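Local coordinates for glucose import ATP-binding protein GlcV (Sulfolobus solfataricus, PDB 1OXX), which hydrolyses ATP to power glucose uptake as the nucleotide-binding subunit of the ABC transporter GlcSTUV, at residues E80-L93 against R153-P167. The protein carries 1 engineered substitution. Residues are numbered along the deposited sequence; the frame is centred on the assembly and turned at random. Where two conformers were deposited one is given.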
loop_
_atom_site.group_PDB
_atom_site.type_symbol
_atom_site.label_atom_id
_atom_site.label_comp_id
_atom_site.label_asym_id
_atom_site.label_seq_id
_atom_site.Cartn_x
_atom_site.Cartn_y
_atom_site.Cartn_z
ATOM N N GLU A 80 11.317 11.849 -19.653
ATOM C CA GLU A 80 10.528 12.835 -20.389
ATOM C C GLU A 80 9.909 12.282 -21.674
ATOM O O GLU A 80 9.020 12.915 -22.264
ATOM C CB GLU A 80 11.367 14.080 -20.688
ATOM C CG GLU A 80 12.533 13.852 -21.625
ATOM C CD GLU A 80 13.806 13.468 -20.898
ATOM O OE1 GLU A 80 13.721 12.985 -19.743
ATOM O OE2 GLU A 80 14.896 13.642 -21.487
ATOM N N ASP A 81 10.359 11.110 -22.103
ATOM C CA ASP A 81 9.822 10.499 -23.312
ATOM C C ASP A 81 8.921 9.293 -23.034
ATOM O O ASP A 81 8.519 8.614 -23.977
ATOM C CB ASP A 81 10.952 10.065 -24.233
ATOM C CG ASP A 81 11.752 11.233 -24.781
ATOM O OD1 ASP A 81 11.265 12.381 -24.728
ATOM O OD2 ASP A 81 12.883 11.081 -25.289
ATOM N N ARG A 82 8.615 9.018 -21.760
ATOM C CA ARG A 82 7.805 7.854 -21.384
ATOM C C ARG A 82 6.294 8.054 -21.124
ATOM O O ARG A 82 5.580 7.112 -20.762
ATOM C CB ARG A 82 8.398 7.241 -20.133
ATOM C CG ARG A 82 9.714 6.547 -20.341
ATOM C CD ARG A 82 10.131 5.808 -19.115
ATOM N NE ARG A 82 11.488 5.289 -19.223
ATOM C CZ ARG A 82 12.017 4.427 -18.365
ATOM N NH1 ARG A 82 11.315 3.952 -17.335
ATOM N NH2 ARG A 82 13.264 4.035 -18.545
ATOM N N LYS A 83 5.816 9.266 -21.306
ATOM C CA LYS A 83 4.415 9.617 -21.079
ATOM C C LYS A 83 3.944 9.281 -19.664
ATOM O O LYS A 83 2.901 8.662 -19.465
ATOM C CB LYS A 83 3.490 9.033 -22.146
ATOM C CG LYS A 83 3.825 9.524 -23.559
ATOM C CD LYS A 83 2.592 9.632 -24.441
ATOM C CE LYS A 83 1.958 11.012 -24.329
ATOM N NZ LYS A 83 1.163 11.362 -25.538
ATOM N N ILE A 84 4.732 9.732 -18.706
ATOM C CA ILE A 84 4.497 9.499 -17.290
ATOM C C ILE A 84 4.167 10.782 -16.550
ATOM O O ILE A 84 4.668 11.863 -16.904
ATOM C CB ILE A 84 5.719 8.872 -16.638
ATOM C CG1 ILE A 84 6.025 7.532 -17.287
ATOM C CG2 ILE A 84 5.488 8.657 -15.158
ATOM C CD1 ILE A 84 7.292 6.886 -16.765
ATOM N N GLY A 85 3.280 10.662 -15.586
ATOM C CA GLY A 85 2.992 11.716 -14.633
ATOM C C GLY A 85 3.380 11.190 -13.267
ATOM O O GLY A 85 3.024 10.060 -12.921
ATOM N N MET A 86 4.115 11.988 -12.505
ATOM C CA MET A 86 4.621 11.562 -11.206
ATOM C C MET A 86 4.056 12.399 -10.062
ATOM O O MET A 86 4.121 13.629 -10.112
ATOM C CB MET A 86 6.148 11.672 -11.182
ATOM C CG MET A 86 6.859 10.689 -12.095
ATOM S SD MET A 86 8.626 11.015 -12.260
ATOM C CE MET A 86 8.588 12.477 -13.284
ATOM N N VAL A 87 3.533 11.730 -9.042
ATOM C CA VAL A 87 3.093 12.373 -7.804
ATOM C C VAL A 87 3.891 11.659 -6.741
ATOM O O VAL A 87 3.521 10.561 -6.326
ATOM C CB VAL A 87 1.624 12.178 -7.518
ATOM C CG1 VAL A 87 1.276 12.831 -6.196
ATOM C CG2 VAL A 87 0.789 12.760 -8.647
ATOM N N PHE A 88 4.988 12.269 -6.336
ATOM C CA PHE A 88 5.925 11.639 -5.414
ATOM C C PHE A 88 6.050 12.527 -4.203
ATOM O O PHE A 88 6.272 13.727 -4.335
ATOM C CB PHE A 88 7.316 11.509 -6.039
ATOM C CG PHE A 88 7.436 10.507 -7.166
ATOM C CD1 PHE A 88 6.409 9.647 -7.502
ATOM C CD2 PHE A 88 8.619 10.436 -7.887
ATOM C CE1 PHE A 88 6.566 8.736 -8.521
ATOM C CE2 PHE A 88 8.772 9.525 -8.911
ATOM C CZ PHE A 88 7.752 8.673 -9.219
ATOM N N GLN A 89 5.964 11.937 -3.023
ATOM C CA GLN A 89 6.078 12.714 -1.797
ATOM C C GLN A 89 7.365 13.543 -1.815
ATOM O O GLN A 89 7.389 14.677 -1.329
ATOM C CB GLN A 89 6.034 11.800 -0.572
ATOM C CG GLN A 89 6.083 12.575 0.744
ATOM C CD GLN A 89 5.811 11.717 1.966
ATOM O OE1 GLN A 89 5.013 12.094 2.826
ATOM N NE2 GLN A 89 6.479 10.570 2.054
ATOM N N THR A 90 8.419 12.988 -2.409
ATOM C CA THR A 90 9.724 13.647 -2.472
ATOM C C THR A 90 9.876 14.663 -3.603
ATOM O O THR A 90 10.930 15.298 -3.714
ATOM C CB THR A 90 10.833 12.596 -2.621
ATOM O OG1 THR A 90 10.552 11.754 -3.744
ATOM C CG2 THR A 90 10.839 11.640 -1.433
ATOM N N TRP A 91 8.862 14.788 -4.458
ATOM C CA TRP A 91 8.896 15.791 -5.528
ATOM C C TRP A 91 7.958 16.931 -5.154
ATOM O O TRP A 91 6.778 16.913 -5.481
ATOM C CB TRP A 91 8.466 15.207 -6.874
ATOM C CG TRP A 91 8.635 16.174 -8.011
ATOM C CD1 TRP A 91 9.491 17.239 -8.057
ATOM C CD2 TRP A 91 7.947 16.161 -9.264
ATOM N NE1 TRP A 91 9.387 17.881 -9.265
ATOM C CE2 TRP A 91 8.440 17.245 -10.027
ATOM C CE3 TRP A 91 6.960 15.343 -9.828
ATOM C CZ2 TRP A 91 7.981 17.530 -11.315
ATOM C CZ3 TRP A 91 6.507 15.625 -11.102
ATOM C CH2 TRP A 91 7.017 16.710 -11.837
ATOM N N ALA A 92 8.484 17.936 -4.475
ATOM C CA ALA A 92 7.637 19.012 -3.984
ATOM C C ALA A 92 7.336 20.065 -5.043
ATOM O O ALA A 92 7.894 20.074 -6.131
ATOM C CB ALA A 92 8.290 19.661 -2.786
ATOM N N LEU A 93 6.419 20.955 -4.708
ATOM C CA LEU A 93 6.166 22.086 -5.581
ATOM C C LEU A 93 7.319 23.077 -5.423
ATOM O O LEU A 93 7.960 23.127 -4.376
ATOM C CB LEU A 93 4.844 22.763 -5.210
ATOM C CG LEU A 93 3.590 21.899 -5.303
ATOM C CD1 LEU A 93 2.381 22.665 -4.793
ATOM C CD2 LEU A 93 3.384 21.462 -6.740
ATOM N N ARG A 153 0.216 19.219 -12.129
ATOM C CA ARG A 153 1.559 19.183 -12.717
ATOM C C ARG A 153 1.840 17.824 -13.371
ATOM O O ARG A 153 2.399 17.745 -14.466
ATOM C CB ARG A 153 2.605 19.495 -11.649
ATOM C CG ARG A 153 3.995 19.506 -12.172
ATOM C CD ARG A 153 5.037 19.834 -11.132
ATOM N NE ARG A 153 5.001 18.917 -10.013
ATOM C CZ ARG A 153 5.725 19.058 -8.917
ATOM N NH1 ARG A 153 6.523 20.113 -8.782
ATOM N NH2 ARG A 153 5.619 18.178 -7.935
ATOM N N ALA A 154 1.457 16.750 -12.691
ATOM C CA ALA A 154 1.647 15.393 -13.215
ATOM C C ALA A 154 0.822 15.089 -14.452
ATOM O O ALA A 154 1.220 14.237 -15.248
ATOM C CB ALA A 154 1.318 14.396 -12.158
ATOM N N LEU A 155 -0.312 15.768 -14.621
ATOM C CA LEU A 155 -1.277 15.472 -15.688
ATOM C C LEU A 155 -1.216 16.415 -16.881
ATOM O O LEU A 155 -1.867 16.209 -17.902
ATOM C CB LEU A 155 -2.685 15.530 -15.107
ATOM C CG LEU A 155 -2.974 14.506 -14.021
ATOM C CD1 LEU A 155 -4.359 14.760 -13.455
ATOM C CD2 LEU A 155 -2.866 13.111 -14.558
ATOM N N VAL A 156 -0.421 17.459 -16.744
ATOM C CA VAL A 156 -0.444 18.538 -17.731
ATOM C C VAL A 156 -0.019 18.147 -19.149
ATOM O O VAL A 156 -0.468 18.757 -20.112
ATOM C CB VAL A 156 0.342 19.781 -17.214
ATOM C CG1 VAL A 156 1.820 19.615 -17.378
ATOM C CG2 VAL A 156 -0.154 21.009 -17.916
ATOM N N LYS A 157 0.836 17.141 -19.270
ATOM C CA LYS A 157 1.275 16.641 -20.591
ATOM C C LYS A 157 0.491 15.418 -21.081
ATOM O O LYS A 157 0.940 14.699 -21.971
ATOM C CB LYS A 157 2.758 16.258 -20.577
ATOM C CG LYS A 157 3.744 17.408 -20.360
ATOM C CD LYS A 157 5.183 16.965 -20.590
ATOM C CE LYS A 157 5.670 16.003 -19.517
ATOM N NZ LYS A 157 7.082 15.562 -19.754
ATOM N N ASP A 158 -0.674 15.176 -20.511
ATOM C CA ASP A 158 -1.469 13.993 -20.859
ATOM C C ASP A 158 -0.678 12.680 -20.930
ATOM O O ASP A 158 -0.389 12.109 -21.972
ATOM C CB ASP A 158 -2.241 14.173 -22.154
ATOM C CG ASP A 158 -3.515 13.343 -22.168
ATOM O OD1 ASP A 158 -4.325 13.497 -21.215
ATOM O OD2 ASP A 158 -3.780 12.504 -23.059
ATOM N N PRO A 159 -0.382 12.179 -19.773
ATOM C CA PRO A 159 0.360 10.932 -19.660
ATOM C C PRO A 159 -0.476 9.692 -19.920
ATOM O O PRO A 159 -1.705 9.737 -19.924
ATOM C CB PRO A 159 0.768 10.921 -18.194
ATOM C CG PRO A 159 -0.166 11.778 -17.491
ATOM C CD PRO A 159 -0.787 12.715 -18.471
ATOM N N SER A 160 0.218 8.584 -20.133
ATOM C CA SER A 160 -0.388 7.269 -20.276
ATOM C C SER A 160 -0.282 6.469 -18.985
ATOM O O SER A 160 -1.012 5.517 -18.803
ATOM C CB SER A 160 0.326 6.487 -21.375
ATOM O OG SER A 160 0.091 7.060 -22.657
ATOM N N LEU A 161 0.614 6.894 -18.100
ATOM C CA LEU A 161 0.924 6.208 -16.857
ATOM C C LEU A 161 1.046 7.233 -15.742
ATOM O O LEU A 161 1.749 8.231 -15.877
ATOM C CB LEU A 161 2.245 5.466 -17.013
ATOM C CG LEU A 161 2.852 4.801 -15.781
ATOM C CD1 LEU A 161 1.902 3.729 -15.217
ATOM C CD2 LEU A 161 4.225 4.207 -16.121
ATOM N N LEU A 162 0.334 6.994 -14.654
ATOM C CA LEU A 162 0.410 7.848 -13.484
ATOM C C LEU A 162 1.098 7.046 -12.382
ATOM O O LEU A 162 0.643 5.969 -12.036
ATOM C CB LEU A 162 -0.983 8.258 -13.032
ATOM C CG LEU A 162 -1.054 9.209 -11.831
ATOM C CD1 LEU A 162 -0.313 10.516 -12.115
ATOM C CD2 LEU A 162 -2.524 9.478 -11.469
ATOM N N LEU A 163 2.182 7.593 -11.853
ATOM C CA LEU A 163 2.999 6.942 -10.830
ATOM C C LEU A 163 2.858 7.711 -9.520
ATOM O O LEU A 163 3.117 8.905 -9.480
ATOM C CB LEU A 163 4.463 6.950 -11.234
ATOM C CG LEU A 163 4.825 6.304 -12.559
ATOM C CD1 LEU A 163 6.334 6.388 -12.881
ATOM C CD2 LEU A 163 4.399 4.841 -12.535
ATOM N N LEU A 164 2.489 7.008 -8.460
ATOM C CA LEU A 164 2.260 7.598 -7.145
ATOM C C LEU A 164 3.143 6.892 -6.124
ATOM O O LEU A 164 3.097 5.678 -5.983
ATOM C CB LEU A 164 0.804 7.435 -6.739
ATOM C CG LEU A 164 -0.263 7.955 -7.703
ATOM C CD1 LEU A 164 -1.654 7.538 -7.221
ATOM C CD2 LEU A 164 -0.179 9.463 -7.888
ATOM N N ASP A 165 3.959 7.665 -5.433
ATOM C CA ASP A 165 4.828 7.148 -4.387
ATOM C C ASP A 165 4.483 7.903 -3.106
ATOM O O ASP A 165 4.792 9.092 -2.982
ATOM C CB ASP A 165 6.293 7.371 -4.757
ATOM C CG ASP A 165 7.261 6.721 -3.777
ATOM O OD1 ASP A 165 6.864 6.426 -2.627
ATOM O OD2 ASP A 165 8.447 6.473 -4.095
ATOM N N GLU A 166 3.828 7.219 -2.164
ATOM C CA GLU A 166 3.411 7.839 -0.904
ATOM C C GLU A 166 2.681 9.137 -1.177
ATOM O O GLU A 166 2.969 10.164 -0.562
ATOM C CB GLU A 166 4.623 8.147 -0.020
ATOM C CG GLU A 166 5.333 6.935 0.527
ATOM C CD GLU A 166 4.573 6.275 1.660
ATOM O OE1 GLU A 166 3.850 6.992 2.385
ATOM O OE2 GLU A 166 4.706 5.046 1.825
ATOM N N PRO A 167 1.717 9.100 -2.084
ATOM C CA PRO A 167 1.102 10.329 -2.597
ATOM C C PRO A 167 0.231 11.109 -1.623
ATOM O O PRO A 167 -0.061 12.277 -1.925
ATOM C CB PRO A 167 0.205 9.811 -3.710
ATOM C CG PRO A 167 -0.156 8.467 -3.250
ATOM C CD PRO A 167 1.138 7.906 -2.718
HETATM O O HOH W 1 3.586 16.288 -9.425
#
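Arg153 runs straight from the helix through chi1 and chi2 and bends at chi3 (58°), while Trp91 sets its indole trans to its own amide nitrogen (chi1 -174°); together these turns lay guanidinium and ring flat on one another. The planes are nearly parallel, with Arg153 CZ 3.6 Å from the centroid of the six-membered ring of Trp91, a cation-pi stack. Leu93 CD2 covers the opposite guanidinium face. Around the edge, Arg153 NH1 donates a fairly straight bond to Ala92 O (3.0 Å), NH2 a more bent one to Trp91 O, and NE donates to a water that also links to Met86 O. With an alanine at Trp91 the indole backing the guanidinium is gone, and the arginine is likely to hold less firmly to the carbonyls.

Beside this stack, strand 84-88, at the edge of the nucleotide-binding core, pairs in parallel with strand 161-165, as Gly85 O accepts from Leu163 N (2.8 Å) and Val87 N donates to Leu163 O. Gly85 CA lies 3.1 Å from Ala154 O in a CA-H...O contact, too close for a CB on that face. Beyond the strands lie Gln89 and Glu166, inferred ATP-binding residues of the Q-loop and Walker B regions; within strand 161-165, the Asp165 carboxylate is hydrogen-bonded to the Thr45 hydroxyl in the P-loop. Backbone pairing, continued by Gln89 N to Asp165 O (3.1 Å), thus ties both regions together, and the buried Arg153 cation, facing an indole and two carbonyls, probably steadies the turn after strand 84-88.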